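Local coordinates for fusolin (Anomala cuprea entomopoxvirus, PDB 4YN1), which crystallises in vivo as viral spindles that enhance virulence and probably acts on chitin as a lytic polysaccharide monooxygenase, at residues A[132-137]-A[200-205]; A[176-181]-A[194-199]. All blocks are in the same frame, centred on the assembly; numbering follows the deposited sequence.

Interaction 1 of 2, residues A[132-137]-A[200-205]; sequences IPIELE and VPVPYR
Ile132 to Ile134 pair with Val200 to Val202 as antiparallel neighbours in the middle of the four-stranded sheet, where strand 131-140 runs beside strand 194-203. Four backbone hydrogen bonds join them in two reciprocal pairs: Ile132 with Val202 and Ile134 with Val200. The bond from Ile132 N to Val202 O is 2.8 Å long and almost straight, at 174°. Its return bond, Val202 N to Ile132 O, is 3.0 Å and less regular, since the donor stands above the carbonyl plane. Between the Ile132-Val202 and Ile134-Val200 pairs lies the non-hydrogen-bonded pair Pro133 and Pro201. Neither proline has an N-H to give, and this pairing uses none, because at such a position the backbone N points away from the partner strand; here Pro133 CA instead approaches Val200 O at 3.5 Å in a CA-H...O contact.

Both prolines sit on one face of the sheet, whereas Ile132, Ile134, Val200 and Val202 share the other. On that second face Ile134 CG1 meets Val202 CG2 at 3.5 Å, each branch lying anti to its own carbonyl carbon and the two side chains crossing at a slant. Further along, Leu136 CB rests against Val200 CG2 at 3.9 Å. Ile132 CD1 reaches past the end of the strand to Tyr204 CB, 3.9 Å away, and lies at the edge of the tyrosine ring; the Tyr204 hydroxyl is hydrogen-bonded to Asn235. Val173 covers Val200, while Phe209 and Val213 of strand 209-217 cover Val202 and Leu136. Two sheets thus meet through apolar side chains, as in the immunoglobulin-like beta-sandwich core of lytic polysaccharide monooxygenases.

Interaction 2 of 2, residues A[176-181]-A[194-199]; sequences STVPLV and RVYRMI
With CG anti to the backbone N (chi1 -175°), Leu180 extends over Tyr196, whose own CG lies anti to its carbonyl carbon. Leu180 CD1 sits 3.9 Å from the centroid of the Tyr196 ring and only 17° off its normal, a CH-pi contact over one face. At the edge of the same ring, Val178 O approaches CD1 of Tyr196 to 3.4 Å. The phenol hydroxyl is held by Glu145, and Phe149 and Trp215 also meet the ring.

Val178 spreads its two methyls along strand 194-203: CG1 lies against Tyr196 CB, and CG2 touches Met198 CB at 4.0 Å. Val181 lays CG2 over one face of the Arg197 guanidinium, 3.5 Å from NH2, while Arg197 NH1 bonds to the carbonyl oxygen of Asn182. Leu180 also packs at about a right angle against the aliphatic stem of Arg194.

The backbones join through two bonds between Val181 and Val195; Val181 N to Val195 O is 2.9 Å long and almost perfectly straight, at 178°. Farther back, a water bridges the gap, donating to Pro179 O at 2.8 Å and accepting from Arg197 N. Within these segments the direct backbone bonds are confined to Val181 and Val195; beyond them a water and side-chain packing span the gap, with methyls laid over flat groups, one aromatic and one cationic, without taking up their polar ends.

Interactions 1 and 2 illustrate how one long strand serves two neighbours: strand 194-203 pairs with 180-182 near its start on one edge and with 131-140 along its other edge, interaction 1 taking the later part. Their centres lie about 15 Å apart in the same antiparallel sheet, whose order is 2-6, 131-140, 194-203, 180-182. Along the chain, interaction 2 is nested inside the loop that interaction 1 closes, a local hairpin within a longer excursion. The contacts also touch directly, through a probable hydrogen bond from Leu136 N to Met198 O and a weak, long ion pair between Glu135 and Arg197. The short hairpin strand is thereby tied through 194-203 to the rest of this sheet.

Interaction 1 of 2, residues A[132-137]-A[200-205]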
ATOM      1  N   ILE A 132      15.063  -2.817 -10.530  1.00 13.52           N
ATOM      2  CA  ILE A 132      14.034  -2.951 -11.524  1.00 14.57           C
ATOM      3  C   ILE A 132      13.307  -1.613 -11.611  1.00 15.11           C
ATOM      4  O   ILE A 132      12.612  -1.261 -10.684  1.00 14.00           O
ATOM      5  CB  ILE A 132      13.071  -4.103 -11.205  1.00 19.08           C
ATOM      6  CG1 ILE A 132      13.835  -5.462 -11.234  1.00 21.08           C
ATOM      7  CG2 ILE A 132      11.930  -4.114 -12.221  1.00 20.20           C
ATOM      8  CD1 ILE A 132      14.326  -5.908  -9.972  1.00 23.12           C
ATOM      9  N   PRO A 133      13.451  -0.858 -12.691  1.00 12.77           N
ATOM     10  CA  PRO A 133      12.708   0.406 -12.789  1.00 11.72           C
ATOM     11  C   PRO A 133      11.206   0.165 -12.997  1.00 15.82           C
ATOM     12  O   PRO A 133      10.814  -0.626 -13.839  1.00 16.51           O
ATOM     13  CB  PRO A 133      13.325   1.081 -13.999  1.00 13.02           C
ATOM     14  CG  PRO A 133      13.808  -0.054 -14.847  1.00 17.54           C
ATOM     15  CD  PRO A 133      14.271  -1.095 -13.897  1.00 13.71           C
ATOM     16  N   ILE A 134      10.389   0.779 -12.165  1.00 13.16           N
ATOM     17  CA  ILE A 134       8.922   0.694 -12.276  1.00 15.34           C
ATOM     18  C   ILE A 134       8.422   2.109 -12.587  1.00 16.82           C
ATOM     19  O   ILE A 134       8.793   3.024 -11.863  1.00 15.84           O
ATOM     20  CB  ILE A 134       8.368   0.203 -10.911  1.00 20.54           C
ATOM     21  CG1 ILE A 134       8.949  -1.194 -10.518  1.00 22.25           C
ATOM     22  CG2 ILE A 134       6.831   0.226 -10.839  1.00 25.92           C
ATOM     23  CD1 ILE A 134       8.641  -2.264 -11.326  1.00 35.45           C
ATOM     24  N   GLU A 135       7.520   2.295 -13.564  1.00 12.34           N
ATOM     25  CA  GLU A 135       6.972   3.639 -13.749  1.00 12.35           C
ATOM     26  C   GLU A 135       5.766   3.708 -12.844  1.00 13.88           C
ATOM     27  O   GLU A 135       4.692   3.227 -13.191  1.00 14.07           O
ATOM     28  CB  GLU A 135       6.587   3.927 -15.176  1.00 14.40           C
ATOM     29  CG  GLU A 135       6.099   5.346 -15.351  1.00 20.05           C
ATOM     30  CD  GLU A 135       5.548   5.559 -16.738  1.00 35.73           C
ATOM     31  OE1 GLU A 135       4.674   4.764 -17.154  1.00 21.58           O
ATOM     32  OE2 GLU A 135       5.885   6.593 -17.354  1.00 37.60           O
ATOM     33  N   LEU A 136       5.930   4.287 -11.687  1.00 12.09           N
ATOM     34  CA  LEU A 136       4.829   4.372 -10.739  1.00 12.99           C
ATOM     35  C   LEU A 136       3.848   5.436 -11.210  1.00 16.26           C
ATOM     36  O   LEU A 136       4.275   6.505 -11.636  1.00 16.12           O
ATOM     37  CB  LEU A 136       5.387   4.721  -9.357  1.00 14.87           C
ATOM     38  CG  LEU A 136       4.415   4.743  -8.183  1.00 20.40           C
ATOM     39  CD1 LEU A 136       4.970   4.008  -6.980  1.00 20.46           C
ATOM     40  CD2 LEU A 136       4.047   6.121  -7.793  1.00 24.18           C
ATOM     41  N   GLU A 137       2.551   5.168 -11.125  1.00 11.18           N
ATOM     42  CA  GLU A 137       1.569   6.209 -11.444  1.00  9.89           C
ATOM     43  C   GLU A 137       0.827   6.560 -10.176  1.00 12.98           C
ATOM     44  O   GLU A 137       0.226   5.688  -9.546  1.00 11.65           O
ATOM     45  CB  GLU A 137       0.596   5.726 -12.521  1.00 10.15           C
ATOM     46  CG  GLU A 137      -0.379   6.802 -13.019  1.00 13.45           C
ATOM     47  CD  GLU A 137      -1.509   6.274 -13.880  1.00 18.06           C
ATOM     48  OE1 GLU A 137      -2.273   5.436 -13.360  1.00 17.36           O
ATOM     49  OE2 GLU A 137      -1.682   6.727 -15.036  1.00 14.86           O
ATOM     50  N   VAL A 200      10.677   4.656 -10.464  1.00 13.97           N
ATOM     51  CA  VAL A 200      11.168   4.254  -9.165  1.00 13.24           C
ATOM     52  C   VAL A 200      12.124   3.058  -9.335  1.00 15.20           C
ATOM     53  O   VAL A 200      11.687   2.022  -9.819  1.00 12.35           O
ATOM     54  CB  VAL A 200      10.000   3.901  -8.215  1.00 15.85           C
ATOM     55  CG1 VAL A 200      10.516   3.440  -6.843  1.00 15.24           C
ATOM     56  CG2 VAL A 200       9.086   5.099  -8.027  1.00 15.68           C
ATOM     57  N   PRO A 201      13.387   3.180  -8.888  1.00 13.44           N
ATOM     58  CA  PRO A 201      14.325   2.028  -8.968  1.00 13.59           C
ATOM     59  C   PRO A 201      14.055   1.083  -7.812  1.00 15.02           C
ATOM     60  O   PRO A 201      14.487   1.316  -6.686  1.00 16.15           O
ATOM     61  CB  PRO A 201      15.711   2.685  -8.868  1.00 15.35           C
ATOM     62  CG  PRO A 201      15.487   3.958  -8.145  1.00 20.04           C
ATOM     63  CD  PRO A 201      14.035   4.365  -8.297  1.00 14.87           C
ATOM     64  N   VAL A 202      13.297   0.029  -8.079  1.00 12.06           N
ATOM     65  CA  VAL A 202      12.906  -0.897  -7.021  1.00  9.83           C
ATOM     66  C   VAL A 202      13.987  -1.963  -6.886  1.00 15.78           C
ATOM     67  O   VAL A 202      14.294  -2.619  -7.883  1.00 12.64           O
ATOM     68  CB  VAL A 202      11.523  -1.520  -7.312  1.00 14.76           C
ATOM     69  CG1 VAL A 202      11.128  -2.498  -6.203  1.00 14.16           C
ATOM     70  CG2 VAL A 202      10.470  -0.424  -7.442  1.00 14.14           C
ATOM     71  N   PRO A 203      14.548  -2.167  -5.674  1.00 12.85           N
ATOM     72  CA  PRO A 203      15.548  -3.211  -5.498  1.00 11.60           C
ATOM     73  C   PRO A 203      14.917  -4.589  -5.652  1.00 14.21           C
ATOM     74  O   PRO A 203      13.753  -4.829  -5.286  1.00 11.49           O
ATOM     75  CB  PRO A 203      16.062  -2.961  -4.060  1.00 13.24           C
ATOM     76  CG  PRO A 203      14.937  -2.357  -3.354  1.00 18.72           C
ATOM     77  CD  PRO A 203      14.286  -1.479  -4.396  1.00 15.46           C
ATOM     78  N   TYR A 204      15.667  -5.492  -6.232  1.00 11.58           N
ATOM     79  CA  TYR A 204      15.218  -6.856  -6.391  1.00  9.98           C
ATOM     80  C   TYR A 204      14.873  -7.477  -5.038  1.00 10.46           C
ATOM     81  O   TYR A 204      15.558  -7.257  -4.049  1.00 10.84           O
ATOM     82  CB  TYR A 204      16.298  -7.697  -7.077  1.00 10.35           C
ATOM     83  CG  TYR A 204      15.996  -9.177  -7.106  1.00 10.98           C
ATOM     84  CD1 TYR A 204      16.315  -9.997  -6.026  1.00 12.22           C
ATOM     85  CD2 TYR A 204      15.451  -9.774  -8.233  1.00 10.15           C
ATOM     86  CE1 TYR A 204      16.018 -11.360  -6.043  1.00 13.42           C
ATOM     87  CE2 TYR A 204      15.167 -11.138  -8.264  1.00  9.37           C
ATOM     88  CZ  TYR A 204      15.513 -11.935  -7.196  1.00 12.82           C
ATOM     89  OH  TYR A 204      15.183 -13.266  -7.240  1.00 15.39           O
ATOM     90  N   ARG A 205      13.861  -8.335  -5.059  1.00  9.31           N
ATOM     91  CA  ARG A 205      13.399  -9.117  -3.923  1.00  9.50           C
ATOM     92  C   ARG A 205      12.955 -10.466  -4.425  1.00 12.98           C
ATOM     93  O   ARG A 205      12.390 -10.540  -5.509  1.00 12.20           O
ATOM     94  CB  ARG A 205      12.182  -8.424  -3.287  1.00  9.97           C
ATOM     95  CG  ARG A 205      12.462  -7.059  -2.638  1.00  8.94           C
ATOM     96  CD  ARG A 205      13.171  -7.237  -1.337  1.00  9.39           C
ATOM     97  NE  ARG A 205      13.501  -5.972  -0.698  1.00 11.68           N
ATOM     98  CZ  ARG A 205      14.634  -5.296  -0.852  1.00 17.28           C
ATOM     99  NH1 ARG A 205      15.577  -5.735  -1.689  1.00 12.08           N
ATOM    100  NH2 ARG A 205      14.843  -4.180  -0.168  1.00 10.79           N
TER

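Interaction 2 of 2, residues A[176-181]-A[194-199]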
ATOM      1  N   SER A 176      11.960  13.185  -4.946  1.00 12.78           N
ATOM      2  CA  SER A 176      11.993  14.221  -5.986  1.00 12.04           C
ATOM      3  C   SER A 176      10.663  14.922  -6.145  1.00 15.91           C
ATOM      4  O   SER A 176       9.598  14.364  -5.861  1.00 13.75           O
ATOM      5  CB  SER A 176      12.346  13.577  -7.335  1.00 18.64           C
ATOM      6  OG  SER A 176      12.659  14.535  -8.332  1.00 25.12           O
ATOM      7  N   THR A 177      10.723  16.133  -6.697  1.00 12.90           N
ATOM      8  CA  THR A 177       9.526  16.825  -7.149  1.00 13.09           C
ATOM      9  C   THR A 177       9.266  16.128  -8.476  1.00 15.32           C
ATOM     10  O   THR A 177      10.193  15.598  -9.088  1.00 14.65           O
ATOM     11  CB  THR A 177       9.758  18.349  -7.298  1.00 22.59           C
ATOM     12  OG1 THR A 177      10.901  18.526  -8.115  1.00 30.07           O
ATOM     13  CG2 THR A 177       9.955  19.027  -5.989  1.00 23.03           C
ATOM     14  N   VAL A 178       8.004  15.987  -8.835  1.00 12.93           N
ATOM     15  CA  VAL A 178       7.554  15.258 -10.027  1.00 11.47           C
ATOM     16  C   VAL A 178       6.577  16.146 -10.808  1.00 14.89           C
ATOM     17  O   VAL A 178       5.623  16.624 -10.200  1.00 13.03           O
ATOM     18  CB  VAL A 178       6.844  13.935  -9.592  1.00 14.60           C
ATOM     19  CG1 VAL A 178       6.264  13.190 -10.807  1.00 14.15           C
ATOM     20  CG2 VAL A 178       7.816  13.030  -8.827  1.00 13.82           C
ATOM     21  N   PRO A 179       6.725  16.288 -12.139  1.00 16.30           N
ATOM     22  CA  PRO A 179       5.765  17.116 -12.896  1.00 16.75           C
ATOM     23  C   PRO A 179       4.430  16.415 -13.096  1.00 18.06           C
ATOM     24  O   PRO A 179       4.390  15.208 -13.273  1.00 15.47           O
ATOM     25  CB  PRO A 179       6.464  17.329 -14.243  1.00 18.83           C
ATOM     26  CG  PRO A 179       7.344  16.150 -14.411  1.00 23.58           C
ATOM     27  CD  PRO A 179       7.794  15.768 -13.017  1.00 18.95           C
ATOM     28  N   LEU A 180       3.352  17.206 -13.118  1.00 14.50           N
ATOM     29  CA  LEU A 180       2.015  16.754 -13.450  1.00 13.91           C
ATOM     30  C   LEU A 180       1.940  16.585 -14.954  1.00 18.72           C
ATOM     31  O   LEU A 180       2.238  17.525 -15.685  1.00 20.07           O
ATOM     32  CB  LEU A 180       1.000  17.792 -12.964  1.00 13.29           C
ATOM     33  CG  LEU A 180      -0.458  17.452 -13.113  1.00 17.49           C
ATOM     34  CD1 LEU A 180      -0.846  16.268 -12.238  1.00 15.97           C
ATOM     35  CD2 LEU A 180      -1.323  18.654 -12.733  1.00 20.97           C
ATOM     36  N   VAL A 181       1.547  15.412 -15.417  1.00 13.76           N
ATOM     37  CA  VAL A 181       1.489  15.069 -16.840  1.00 13.18           C
ATOM     38  C   VAL A 181       0.140  14.526 -17.226  1.00 17.23           C
ATOM     39  O   VAL A 181      -0.614  14.090 -16.383  1.00 15.45           O
ATOM     40  CB  VAL A 181       2.627  14.084 -17.252  1.00 17.19           C
ATOM     41  CG1 VAL A 181       4.026  14.726 -17.090  1.00 17.80           C
ATOM     42  CG2 VAL A 181       2.542  12.754 -16.491  1.00 16.32           C
ATOM     43  N   ARG A 194      -5.001  14.064 -15.449  1.00 12.19           N
ATOM     44  CA  ARG A 194      -3.565  14.261 -15.254  1.00 10.73           C
ATOM     45  C   ARG A 194      -3.097  13.433 -14.066  1.00 14.00           C
ATOM     46  O   ARG A 194      -3.849  13.198 -13.123  1.00 14.53           O
ATOM     47  CB  ARG A 194      -3.246  15.724 -14.979  1.00 12.88           C
ATOM     48  CG  ARG A 194      -3.556  16.612 -16.170  1.00 16.86           C
ATOM     49  CD  ARG A 194      -3.431  18.081 -15.877  1.00 20.62           C
ATOM     50  NE  ARG A 194      -3.757  18.802 -17.108  1.00 20.18           N
ATOM     51  CZ  ARG A 194      -4.986  19.038 -17.561  1.00 33.76           C
ATOM     52  NH1 ARG A 194      -6.048  18.707 -16.833  1.00 22.08           N
ATOM     53  NH2 ARG A 194      -5.164  19.656 -18.729  1.00 26.01           N
ATOM     54  N   VAL A 195      -1.861  12.996 -14.124  1.00 10.05           N
ATOM     55  CA  VAL A 195      -1.266  12.124 -13.109  1.00  8.99           C
ATOM     56  C   VAL A 195       0.148  12.547 -12.823  1.00 11.89           C
ATOM     57  O   VAL A 195       0.716  13.350 -13.553  1.00 12.73           O
ATOM     58  CB  VAL A 195      -1.277  10.646 -13.608  1.00 12.97           C
ATOM     59  CG1 VAL A 195      -2.687  10.085 -13.733  1.00 13.34           C
ATOM     60  CG2 VAL A 195      -0.498  10.483 -14.891  1.00 12.98           C
ATOM     61  N   TYR A 196       0.760  11.923 -11.821  1.00 11.39           N
ATOM     62  CA  TYR A 196       2.192  12.057 -11.539  1.00 11.16           C
ATOM     63  C   TYR A 196       2.810  10.696 -11.800  1.00 15.86           C
ATOM     64  O   TYR A 196       2.426   9.711 -11.141  1.00 14.02           O
ATOM     65  CB  TYR A 196       2.470  12.440 -10.091  1.00 13.13           C
ATOM     66  CG  TYR A 196       1.966  13.809  -9.699  1.00 14.62           C
ATOM     67  CD1 TYR A 196       2.676  14.958 -10.033  1.00 16.63           C
ATOM     68  CD2 TYR A 196       0.762  13.961  -9.023  1.00 14.99           C
ATOM     69  CE1 TYR A 196       2.208  16.224  -9.684  1.00 14.82           C
ATOM     70  CE2 TYR A 196       0.289  15.218  -8.670  1.00 15.96           C
ATOM     71  CZ  TYR A 196       1.035  16.345  -8.969  1.00 20.15           C
ATOM     72  OH  TYR A 196       0.575  17.570  -8.592  1.00 17.72           O
ATOM     73  N   ARG A 197       3.683  10.603 -12.804  1.00 13.02           N
ATOM     74  CA  ARG A 197       4.390   9.380 -13.114  1.00 12.55           C
ATOM     75  C   ARG A 197       5.845   9.568 -12.743  1.00 17.21           C
ATOM     76  O   ARG A 197       6.413  10.625 -12.990  1.00 15.46           O
ATOM     77  CB  ARG A 197       4.267   8.950 -14.582  1.00 14.86           C
ATOM     78  CG  ARG A 197       2.844   8.545 -14.977  1.00 18.99           C
ATOM     79  CD  ARG A 197       2.777   7.855 -16.352  1.00 19.58           C
ATOM     80  NE  ARG A 197       3.292   8.736 -17.391  1.00 16.55           N
ATOM     81  CZ  ARG A 197       2.575   9.560 -18.154  1.00 20.56           C
ATOM     82  NH1 ARG A 197       1.247   9.568 -18.080  1.00 16.51           N
ATOM     83  NH2 ARG A 197       3.178  10.367 -19.007  1.00 15.75           N
ATOM     84  N   MET A 198       6.447   8.571 -12.122  1.00 13.81           N
ATOM     85  CA  MET A 198       7.855   8.679 -11.711  1.00 12.26           C
ATOM     86  C   MET A 198       8.504   7.310 -11.845  1.00 15.62           C
ATOM     87  O   MET A 198       7.865   6.290 -11.589  1.00 14.21           O
ATOM     88  CB  MET A 198       7.981   9.257 -10.273  1.00 14.02           C
ATOM     89  CG  MET A 198       7.363   8.393  -9.201  1.00 16.01           C
ATOM     90  SD  MET A 198       6.630   9.224  -7.802  1.00 19.32           S
ATOM     91  CE  MET A 198       4.991   9.712  -8.541  1.00 15.62           C
ATOM     92  N   ILE A 199       9.751   7.278 -12.291  1.00 12.82           N
ATOM     93  CA  ILE A 199      10.482   6.026 -12.432  1.00 12.75           C
ATOM     94  C   ILE A 199      11.125   5.733 -11.107  1.00 15.94           C
ATOM     95  O   ILE A 199      12.023   6.461 -10.683  1.00 14.50           O
ATOM     96  CB  ILE A 199      11.553   6.042 -13.575  1.00 16.15           C
ATOM     97  CG1 ILE A 199      10.935   6.464 -14.942  1.00 20.34           C
ATOM     98  CG2 ILE A 199      12.232   4.659 -13.679  1.00 17.96           C
ATOM     99  CD1 ILE A 199       9.829   5.655 -15.382  1.00 31.94           C
TER
HETATM  100  O   HOH W   1       5.238  12.714 -14.181  1.00 14.97           O